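Local coordinates for breast cancer anti-estrogen resistance protein 1 (Mus musculus, PDB 5W93) that serves as a docking protein coordinating tyrosine-kinase signalling in cell adhesion and migration, here through its C-terminal FAT-like helical domain in complex with the paxillin LD1 motif, at residues Thr24-Asp27 and Ala28-Phe32; Val46-Ser49 and Lys50-Ile53; Val52-Ser55 and Ala56-Val60; Ala109-Asp112 and Met113-Val117; Val117-Leu120 and Gly121-Gln125. The protein carries 2 engineered substitutions. All coordinates share one frame; numbering follows the deposited sequence. Where two conformers were deposited one is given.

Contact 1. Residues Thr24-Asp27 and Ala28-Phe32; sequences TLTD and AVDAF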
# COMPACT_ATOMS: atom_id res chain seq x y z
N THR A 24 8.22 -2.69 -7.05
CA THR A 24 8.65 -3.14 -5.73
C THR A 24 7.47 -3.71 -4.94
O THR A 24 7.60 -4.74 -4.26
CB THR A 24 9.30 -1.98 -4.94
OG1 THR A 24 10.52 -1.59 -5.56
CG2 THR A 24 9.59 -2.38 -3.49
N LEU A 25 6.32 -3.04 -5.02
CA LEU A 25 5.14 -3.49 -4.28
C LEU A 25 4.65 -4.83 -4.80
O LEU A 25 4.30 -5.72 -4.02
CB LEU A 25 4.01 -2.46 -4.36
CG LEU A 25 2.71 -2.82 -3.63
CD1 LEU A 25 2.97 -3.17 -2.16
CD2 LEU A 25 1.73 -1.67 -3.73
N THR A 26 4.63 -4.98 -6.12
CA THR A 26 4.18 -6.22 -6.73
C THR A 26 5.07 -7.38 -6.32
O THR A 26 4.58 -8.46 -6.02
CB THR A 26 4.15 -6.12 -8.27
OG1 THR A 26 3.37 -4.98 -8.64
CG2 THR A 26 3.52 -7.37 -8.85
N ASP A 27 6.39 -7.15 -6.30
CA ASP A 27 7.32 -8.17 -5.83
C ASP A 27 7.06 -8.50 -4.35
O ASP A 27 7.14 -9.66 -3.96
CB ASP A 27 8.77 -7.72 -6.02
CG ASP A 27 9.18 -7.68 -7.49
OD1 ASP A 27 8.47 -8.28 -8.33
OD2 ASP A 27 10.21 -7.05 -7.80
N ALA A 28 6.76 -7.50 -3.53
CA ALA A 28 6.56 -7.75 -2.09
C ALA A 28 5.24 -8.48 -1.82
O ALA A 28 5.16 -9.37 -0.96
CB ALA A 28 6.62 -6.44 -1.29
N VAL A 29 4.19 -8.09 -2.54
CA VAL A 29 2.90 -8.75 -2.43
C VAL A 29 2.94 -10.20 -2.93
O VAL A 29 2.41 -11.09 -2.27
CB VAL A 29 1.81 -7.97 -3.19
CG1 VAL A 29 0.53 -8.76 -3.29
CG2 VAL A 29 1.56 -6.62 -2.50
N ASP A 30 3.58 -10.43 -4.07
CA ASP A 30 3.82 -11.77 -4.60
C ASP A 30 4.53 -12.66 -3.58
O ASP A 30 4.14 -13.80 -3.35
CB ASP A 30 4.67 -11.73 -5.87
CG ASP A 30 3.90 -11.23 -7.08
OD1 ASP A 30 2.66 -11.12 -7.02
OD2 ASP A 30 4.58 -10.95 -8.11
N ALA A 31 5.61 -12.13 -3.00
CA ALA A 31 6.40 -12.87 -2.03
C ALA A 31 5.55 -13.18 -0.81
O ALA A 31 5.63 -14.28 -0.25
CB ALA A 31 7.64 -12.09 -1.64
N PHE A 32 4.72 -12.22 -0.40
CA PHE A 32 3.82 -12.42 0.73
C PHE A 32 2.82 -13.55 0.43
O PHE A 32 2.64 -14.45 1.26
CB PHE A 32 3.06 -11.13 1.08
CG PHE A 32 1.97 -11.33 2.10
CD1 PHE A 32 2.25 -11.29 3.46
CD2 PHE A 32 0.67 -11.58 1.69
CE1 PHE A 32 1.23 -11.50 4.40
CE2 PHE A 32 -0.34 -11.78 2.62
CZ PHE A 32 -0.05 -11.75 3.97
O HOH W 1 7.53 -11.18 -7.95

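Contact 2. Residues Val46-Ser49 and Lys50-Ile53; sequences VAHS and KFVI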
# COMPACT_ATOMS: atom_id res chain seq x y z
N VAL A 46 5.08 -12.55 8.85
CA VAL A 46 5.11 -11.24 9.50
C VAL A 46 6.21 -10.35 8.89
O VAL A 46 5.99 -9.17 8.66
CB VAL A 46 5.33 -11.35 11.03
CG1 VAL A 46 5.68 -10.00 11.62
CG2 VAL A 46 4.08 -11.95 11.72
N ALA A 47 7.37 -10.93 8.63
CA ALA A 47 8.42 -10.23 7.88
C ALA A 47 7.91 -9.77 6.51
O ALA A 47 8.14 -8.64 6.11
CB ALA A 47 9.66 -11.13 7.70
N HIS A 48 7.22 -10.66 5.79
CA HIS A 48 6.72 -10.31 4.47
C HIS A 48 5.60 -9.26 4.54
O HIS A 48 5.46 -8.44 3.63
CB HIS A 48 6.26 -11.56 3.71
CG HIS A 48 7.41 -12.36 3.18
ND1 HIS A 48 8.06 -12.02 2.01
CD2 HIS A 48 8.07 -13.43 3.68
CE1 HIS A 48 9.06 -12.87 1.80
NE2 HIS A 48 9.09 -13.73 2.81
N SER A 49 4.82 -9.27 5.61
CA SER A 49 3.84 -8.22 5.84
C SER A 49 4.53 -6.87 5.93
O SER A 49 4.11 -5.90 5.29
CB SER A 49 3.05 -8.50 7.13
OG SER A 49 2.03 -9.46 6.89
N LYS A 50 5.59 -6.80 6.73
CA LYS A 50 6.32 -5.55 6.86
C LYS A 50 6.88 -5.08 5.51
O LYS A 50 6.91 -3.88 5.25
CB LYS A 50 7.45 -5.70 7.88
CG LYS A 50 6.93 -5.86 9.31
CD LYS A 50 8.05 -5.71 10.32
CE LYS A 50 8.84 -6.97 10.45
NZ LYS A 50 9.23 -7.21 11.89
N PHE A 51 7.31 -6.01 4.67
CA PHE A 51 7.84 -5.64 3.34
C PHE A 51 6.73 -5.02 2.48
O PHE A 51 6.95 -4.04 1.73
CB PHE A 51 8.43 -6.85 2.60
CG PHE A 51 9.54 -7.57 3.34
CD1 PHE A 51 10.34 -6.91 4.26
CD2 PHE A 51 9.78 -8.92 3.09
CE1 PHE A 51 11.36 -7.57 4.93
CE2 PHE A 51 10.81 -9.60 3.77
CZ PHE A 51 11.59 -8.92 4.68
N VAL A 52 5.53 -5.60 2.57
CA VAL A 52 4.38 -5.07 1.84
C VAL A 52 4.03 -3.66 2.30
O VAL A 52 3.79 -2.76 1.49
CB VAL A 52 3.15 -5.99 2.00
CG1 VAL A 52 1.89 -5.28 1.54
CG2 VAL A 52 3.35 -7.29 1.22
N ILE A 53 4.02 -3.47 3.61
CA ILE A 53 3.67 -2.19 4.22
C ILE A 53 4.70 -1.11 3.84
O ILE A 53 4.35 -0.02 3.41
CB ILE A 53 3.60 -2.33 5.76
CG1 ILE A 53 2.40 -3.19 6.14
CG2 ILE A 53 3.51 -0.97 6.43
CD1 ILE A 53 2.44 -3.69 7.60

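Contact 3. Residues Val52-Ser55 and Ala56-Val60; sequences VILS and AHKLV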
# COMPACT_ATOMS: atom_id res chain seq x y z
N VAL A 52 5.53 -5.60 2.57
CA VAL A 52 4.38 -5.07 1.84
C VAL A 52 4.03 -3.66 2.30
O VAL A 52 3.79 -2.76 1.49
CB VAL A 52 3.15 -5.99 2.00
CG1 VAL A 52 1.89 -5.28 1.54
CG2 VAL A 52 3.35 -7.29 1.22
N ILE A 53 4.02 -3.47 3.61
CA ILE A 53 3.67 -2.19 4.22
C ILE A 53 4.70 -1.11 3.84
O ILE A 53 4.35 -0.02 3.41
CB ILE A 53 3.60 -2.33 5.76
CG1 ILE A 53 2.40 -3.19 6.14
CG2 ILE A 53 3.51 -0.97 6.43
CD1 ILE A 53 2.44 -3.69 7.60
N LEU A 54 5.97 -1.43 4.01
CA LEU A 54 7.01 -0.49 3.66
C LEU A 54 6.95 -0.06 2.19
O LEU A 54 7.05 1.12 1.87
CB LEU A 54 8.35 -1.11 4.02
CG LEU A 54 9.63 -0.96 3.21
CD1 LEU A 54 10.21 0.43 3.39
CD2 LEU A 54 10.56 -2.02 3.77
N SER A 55 6.74 -1.01 1.29
CA SER A 55 6.74 -0.70 -0.14
C SER A 55 5.46 0.05 -0.56
O SER A 55 5.53 0.99 -1.35
CB SER A 55 6.95 -1.98 -0.96
OG SER A 55 5.84 -2.87 -0.81
N ALA A 56 4.30 -0.33 -0.03
CA ALA A 56 3.08 0.41 -0.30
C ALA A 56 3.09 1.82 0.31
O ALA A 56 2.48 2.75 -0.23
CB ALA A 56 1.85 -0.35 0.20
N HIS A 57 3.78 1.98 1.45
CA HIS A 57 3.82 3.28 2.10
C HIS A 57 4.49 4.31 1.16
O HIS A 57 4.19 5.50 1.21
CB HIS A 57 4.57 3.20 3.45
CG HIS A 57 4.41 4.42 4.30
ND1 HIS A 57 5.23 5.52 4.16
CD2 HIS A 57 3.54 4.71 5.29
CE1 HIS A 57 4.86 6.45 5.04
NE2 HIS A 57 3.84 5.97 5.74
N LYS A 58 5.39 3.84 0.32
CA LYS A 58 5.99 4.70 -0.71
C LYS A 58 4.91 5.35 -1.58
O LYS A 58 5.03 6.52 -1.95
CB LYS A 58 6.96 3.89 -1.59
CG LYS A 58 8.01 3.08 -0.81
CD LYS A 58 9.16 3.95 -0.30
CE LYS A 58 9.92 3.27 0.85
NZ LYS A 58 9.11 3.23 2.12
N LEU A 59 3.84 4.62 -1.87
CA LEU A 59 2.76 5.17 -2.67
C LEU A 59 1.88 6.14 -1.90
O LEU A 59 1.44 7.16 -2.45
CB LEU A 59 1.89 4.06 -3.25
CG LEU A 59 2.58 3.21 -4.30
CD1 LEU A 59 1.74 1.98 -4.51
CD2 LEU A 59 2.73 3.99 -5.61
N VAL A 60 1.62 5.83 -0.63
CA VAL A 60 0.94 6.78 0.24
C VAL A 60 1.69 8.12 0.25
O VAL A 60 1.09 9.18 0.11
CB VAL A 60 0.83 6.26 1.68
CG1 VAL A 60 0.20 7.34 2.57
CG2 VAL A 60 0.01 4.96 1.73

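Contact 4. Residues Ala109-Asp112 and Met113-Val117; sequences AAQD and MVDRV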
# COMPACT_ATOMS: atom_id res chain seq x y z
N ALA A 109 -7.87 -16.65 10.10
CA ALA A 109 -7.04 -15.49 10.43
C ALA A 109 -6.11 -15.18 9.26
O ALA A 109 -5.93 -14.01 8.90
CB ALA A 109 -6.23 -15.73 11.69
N ALA A 110 -5.54 -16.22 8.66
CA ALA A 110 -4.62 -16.02 7.56
C ALA A 110 -5.37 -15.49 6.33
O ALA A 110 -4.83 -14.67 5.59
CB ALA A 110 -3.88 -17.31 7.22
N GLN A 111 -6.59 -15.96 6.12
CA GLN A 111 -7.33 -15.56 4.93
C GLN A 111 -7.77 -14.10 5.06
O GLN A 111 -7.83 -13.38 4.07
CB GLN A 111 -8.54 -16.48 4.69
CG GLN A 111 -9.28 -16.20 3.37
CD GLN A 111 -8.39 -16.34 2.15
OE1 GLN A 111 -7.63 -17.31 2.03
NE2 GLN A 111 -8.47 -15.38 1.23
N ASP A 112 -8.06 -13.67 6.28
CA ASP A 112 -8.35 -12.26 6.56
C ASP A 112 -7.15 -11.37 6.18
O ASP A 112 -7.30 -10.35 5.53
CB ASP A 112 -8.67 -12.06 8.03
CG ASP A 112 -10.08 -12.53 8.40
OD1 ASP A 112 -10.87 -12.91 7.51
OD2 ASP A 112 -10.38 -12.48 9.61
N MET A 113 -5.97 -11.78 6.62
CA MET A 113 -4.73 -11.07 6.31
C MET A 113 -4.51 -11.04 4.79
O MET A 113 -4.29 -9.99 4.21
CB MET A 113 -3.56 -11.75 7.05
CG MET A 113 -2.18 -11.13 6.84
SD MET A 113 -0.89 -12.08 7.69
CE MET A 113 -1.00 -13.66 6.86
N VAL A 114 -4.60 -12.21 4.16
CA VAL A 114 -4.48 -12.31 2.71
C VAL A 114 -5.45 -11.39 1.95
O VAL A 114 -5.09 -10.79 0.92
CB VAL A 114 -4.68 -13.77 2.26
CG1 VAL A 114 -4.98 -13.86 0.76
CG2 VAL A 114 -3.47 -14.61 2.63
N ASP A 115 -6.67 -11.27 2.47
CA ASP A 115 -7.70 -10.43 1.86
C ASP A 115 -7.34 -8.94 1.93
O ASP A 115 -7.57 -8.21 0.97
CB ASP A 115 -9.07 -10.65 2.53
CG ASP A 115 -9.71 -12.00 2.17
OD1 ASP A 115 -9.29 -12.64 1.18
OD2 ASP A 115 -10.63 -12.41 2.89
N ARG A 116 -6.82 -8.49 3.07
CA ARG A 116 -6.43 -7.08 3.19
C ARG A 116 -5.29 -6.78 2.24
O ARG A 116 -5.26 -5.72 1.64
CB ARG A 116 -5.99 -6.69 4.60
CG ARG A 116 -7.03 -6.91 5.67
CD ARG A 116 -8.28 -6.05 5.50
NE ARG A 116 -9.30 -6.56 6.42
CZ ARG A 116 -9.47 -6.12 7.66
NH1 ARG A 116 -8.74 -5.12 8.15
NH2 ARG A 116 -10.40 -6.67 8.42
N VAL A 117 -4.35 -7.71 2.12
CA VAL A 117 -3.22 -7.50 1.21
C VAL A 117 -3.70 -7.49 -0.24
O VAL A 117 -3.26 -6.65 -1.02
CB VAL A 117 -2.12 -8.55 1.42
CG1 VAL A 117 -1.04 -8.43 0.34
CG2 VAL A 117 -1.51 -8.39 2.84
O HOH W 2 -11.49 -13.03 5.18

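Contact 5. Residues Val117-Leu120 and Gly121-Gln125; sequences VKEL and GHSTQ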
# COMPACT_ATOMS: atom_id res chain seq x y z
N VAL A 117 -4.35 -7.71 2.12
CA VAL A 117 -3.22 -7.50 1.21
C VAL A 117 -3.70 -7.49 -0.24
O VAL A 117 -3.26 -6.65 -1.02
CB VAL A 117 -2.12 -8.55 1.42
CG1 VAL A 117 -1.04 -8.43 0.34
CG2 VAL A 117 -1.51 -8.39 2.84
N LYS A 118 -4.62 -8.40 -0.59
CA LYS A 118 -5.21 -8.38 -1.94
C LYS A 118 -5.89 -7.04 -2.24
O LYS A 118 -5.73 -6.47 -3.32
CB LYS A 118 -6.25 -9.50 -2.13
CG LYS A 118 -5.72 -10.90 -2.34
CD LYS A 118 -6.89 -11.83 -2.72
CE LYS A 118 -6.57 -13.30 -2.50
NZ LYS A 118 -7.80 -14.09 -2.16
N GLU A 119 -6.67 -6.56 -1.28
CA GLU A 119 -7.37 -5.28 -1.42
C GLU A 119 -6.38 -4.13 -1.59
O GLU A 119 -6.62 -3.21 -2.38
CB GLU A 119 -8.27 -5.02 -0.22
CG GLU A 119 -9.01 -3.69 -0.31
CD GLU A 119 -10.03 -3.50 0.80
OE1 GLU A 119 -10.03 -4.31 1.76
OE2 GLU A 119 -10.81 -2.52 0.71
N LEU A 120 -5.28 -4.20 -0.86
CA LEU A 120 -4.20 -3.22 -1.03
C LEU A 120 -3.62 -3.26 -2.44
O LEU A 120 -3.47 -2.21 -3.07
CB LEU A 120 -3.08 -3.44 -0.01
CG LEU A 120 -1.89 -2.47 -0.16
CD1 LEU A 120 -2.26 -1.07 0.30
CD2 LEU A 120 -0.66 -2.98 0.59
N GLY A 121 -3.31 -4.45 -2.94
CA GLY A 121 -2.83 -4.59 -4.31
C GLY A 121 -3.76 -3.97 -5.36
O GLY A 121 -3.33 -3.21 -6.24
N HIS A 122 -5.04 -4.28 -5.25
CA HIS A 122 -6.04 -3.72 -6.13
C HIS A 122 -6.13 -2.19 -6.02
O HIS A 122 -6.19 -1.49 -7.03
CB HIS A 122 -7.41 -4.35 -5.82
CG HIS A 122 -8.56 -3.43 -6.00
ND1 HIS A 122 -9.11 -3.15 -7.24
CD2 HIS A 122 -9.29 -2.72 -5.11
CE1 HIS A 122 -10.12 -2.32 -7.09
NE2 HIS A 122 -10.25 -2.04 -5.80
N SER A 123 -6.14 -1.69 -4.79
CA SER A 123 -6.35 -0.26 -4.57
C SER A 123 -5.14 0.55 -5.05
O SER A 123 -5.29 1.68 -5.52
CB SER A 123 -6.63 0.03 -3.10
OG SER A 123 -7.88 -0.51 -2.70
N THR A 124 -3.94 -0.02 -4.93
CA THR A 124 -2.73 0.69 -5.40
C THR A 124 -2.66 0.73 -6.93
O THR A 124 -2.24 1.73 -7.52
CB THR A 124 -1.43 0.04 -4.84
OG1 THR A 124 -1.34 -1.33 -5.25
CG2 THR A 124 -1.39 0.14 -3.30
N GLN A 125 -3.08 -0.35 -7.57
CA GLN A 125 -3.18 -0.37 -9.02
C GLN A 125 -4.19 0.65 -9.51
O GLN A 125 -3.98 1.31 -10.53
CB GLN A 125 -3.58 -1.76 -9.52
CG GLN A 125 -2.50 -2.80 -9.38
CD GLN A 125 -1.29 -2.48 -10.23
OE1 GLN A 125 -1.41 -1.95 -11.35
NE2 GLN A 125 -0.11 -2.78 -9.71

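Contact 1. Residues Thr24-Asp27 and Ala28-Phe32
Leu-25 and Val-29 lie one helical turn apart, and their side chains meet at an angle, with Leu-25 CD1 3.7 Å from Val-29 CG2. Torsions on both residues set this up. Leu-25 carries CG trans to its amide nitrogen (chi1 179°), and its chi2 then turns CD1 toward the next turn, while the chi1 of Val-29 (170°) places CG2 beside its own backbone N, facing back. The same CG2 also rests 3.3 Å from Leu-25 O, the oxygen that accepts the Val-29 amide in a nearly straight bond of 2.8 Å. Farther round the helix the chemistry is acidic. Asp-30 folds back toward the preceding turn with chi1 at -74°, so its carboxylate carbon CG comes to 3.0 Å from Thr-26 O, and that oxygen is nearly equidistant from the two carboxylate oxygens. Thr-26 O already accepts Asp-30 N at 2.9 Å. Thr-26 CG2 runs alongside the Asp-30 carboxylate, while its hydroxyl turns back to bond Leu-22 O. One water donates to Asp-27 OD1 at 3.1 Å and to Asp-30 OD2 at 3.0 Å. It spans two probably like-charged groups, for Asp-27 OD1 and Asp-30 OD2 stay 4.7 Å apart, and should ease their repulsion. The polar flank is on the exposed side of helix 5-37. The other flank faces inward, where Leu-25 packs on Ser-55 and Leu-59 of helix 42-69 and on Thr-124 of helix 107-135, Val-29 meets Val-117, and Phe-32 reaches Ser-49, Met-113 and Val-117.

Contact 2. Residues Val46-Ser49 and Lys50-Ile53
Phe-51 lies back across the preceding turn, over Ala-47 and His-48, and can be traced from its root outward. Its CB sits 3.5 Å from His-48 O. With chi1 at -57°, CG stands beside the backbone N and the ring is thrown back toward the helix start. A chi2 of -27° then turns the ring so that one face looks down on the Ala-47 carbonyl, whose oxygen lies 3.2 Å from the ring plane, over its centre. That oxygen is therefore held by the Phe-51 amide (N to O 3.1 Å) and roofed by the ring of the same residue. Farther out, CD2 is 3.6 Å from His-48 CA and 3.7 Å from His-48 ND1. Next to it, CE2 stands 4.1 Å above the imidazole plane, displaced toward the rim. The ring planes are inclined at 80° with centroids 5.3 Å apart, which makes this a T-shaped pair with the Phe-51 edge directed at the His-48 face. At the tip, CZ reaches the methyl of Ala-47 as well as its carbonyl, CB to CZ 4.2 Å. His-48 in turn packs on Ala-31 and Phe-32 of helix 5-37, so the pair sits beside the seam between two helices. Around the helix, Lys-50 sends NZ to the backbone of the bound peptide, and Val-46 and Ile-53 pack on its apolar side chains. The T-shaped pair thus lies in the divergent helix-loop-helix region, on helix 42-69 of a FAT-like four-helix bundle, and another side of the same helix contacts the bound LD-motif peptide.

Contact 3. Residues Val52-Ser55 and Ala56-Val60
Val-52 and Ile-53 accept the amides of Ala-56 and His-57 in regular alpha-helical bonds (Ala-56 N to Val-52 O 2.9 Å), but the spacing alters directly afterwards: Ser-55 O stands 4.0 Å from Leu-59 N and takes a bond from Lys-58 N that is weak. Within this buried part of helix 42-69, in the FAT-like four-helix bundle, Ala-56 O also serves two donors, Leu-59 N at 2.8 Å and Val-60 N, a mixture of 3-10 and alpha bonding. Lys-58 curls back along its own helix: chi1 (-52°) puts CG beside Ser-55 O, and bends at chi2 and chi4 then bring the ammonium to Leu-54 O. The Leu-54 and Lys-58 chains run side by side in the same direction. Ser-55 uses its chi1 of 66° to place OG between its amide and carbonyl, from where it bonds Phe-51 O, with Val-52 O also within reach of its one proton. Its flank packs on Thr-24 and Leu-25 of helix 5-37. Across the helix, Ala-56 lies against Leu-90 and Leu-120, while His-57 swings away and its NE2 is hydrogen-bonded to the backbone of the bound peptide, against which Ile-53, Leu-54, Lys-58 and Val-60 also pack. Lys-58 NZ meets Leu-54 O at 3.0 Å from above the carbonyl plane, 38° out of it, with Leu-54 CD1 only 3.3 Å from the same nitrogen.

Contact 4. Residues Ala109-Asp112 and Met113-Val117
Gln-111 and Asp-115 are joined by the side-chain hydrogen bond of this turn, NE2 to OD1 at 2.9 Å. A bend at chi2 (59°) brings the amide forward over the next turn, where NE2 meets OD1 from above the carboxylate plane, 40° out of it, and the two flat groups are inclined at 59°. Backbone bonds run beneath: Asp-115 N reaches Gln-111 O at 2.9 Å, so the same two residues are tied twice. The Asp-115 CG lies 3.0 Å from that carbonyl oxygen. Among the charged groups, Asp-112 OD1 and Asp-115 OD2 remain 4.7 Å apart, and a water lies between them, although its contacts are too short for the details to be trusted. Arg-116 offers Asp-112 no salt bridge and instead brushes its carbonyl oxygen with CG, while Asp-115 has a weak, long ion pair with Lys-118. The Val-114 methyls lie against polar atoms of the preceding turn, CG2 3.3 Å from Ala-110 O and CG1 3.8 Å from Gln-111 NE2. Apolar packing is made with other helices, as Met-113 extends inward to Phe-45 of helix 42-69 and to Thr-96 and Thr-97 of helix 73-102. The chemistry therefore divides the turn: a dipolar amide and a cationic neighbour probably temper the charge of Asp-115 on the outer surface of helix 107-135, while methionine and valine supply the apolar surface packed into the bundle.

Contact 5. Residues Val117-Leu120 and Gly121-Gln125
Glu-119 O is gripped twice by Ser-123, whose amide N stands 2.9 Å and whose OG stands 3.0 Å from it, the two donors arriving from opposite faces of the carbonyl plane. The serine hydroxyl gets there because chi1 of -67° sets OG beside its own amide and directs it back up the helix. A third neighbour, His-122 CD2, lies 3.8 Å from Glu-119 O, the oxygen sitting at the edge of the imidazole and near its plane. This doubled use of one carbonyl lets Ser-123 satisfy its hydroxyl within its own helix, in a buried position against Leu-85 and Leu-89 of helix 73-102. One residue on, Thr-124 follows a related pattern. Its chi1 of 59° lodges OG1 between amide and carbonyl, 2.9 Å from Gly-121 O and 3.2 Å from Leu-120 O, with a single proton for either. Its CG2 comes to 3.1 Å from Leu-120 O and 3.9 Å from Leu-120 CD1. These residues belong to helix 107-135, the last of the FAT-like four-helix bundle, and Leu-120 faces its interior: its branches meet Ile-93 of helix 73-102 and Val-52 of helix 42-69. Thr-124 packs on Leu-59 of that second helix. Beside Leu-120 is Gly-121, which bears no side chain. Its amide N reaches Val-117 O at 2.9 Å in a straight bond.

Overall arrangement
All five contacts are single helical turns of a four-helix bundle, so they differ by what flanks them. Contact 3, about 5 Å from the chain centre, is the most buried; contact 5 lies nearly as deep, at about 6 Å, while contacts 1, 2 and 4 are farther out and only partly buried, contact 1 the most exposed. Contacts 2 and 3 share helix 42-69, and contacts 4 and 5 share helix 107-135, meeting at Val-117. Contacts 1 and 4 resemble each other, with paired aspartates outside and apolar chains inside. In contact 5 a serine doubles on one carbonyl, whereas contact 3 adds a lysine to a carbonyl at a distorted turn. Contacts 2 and 3 carry residues that touch the bound peptide.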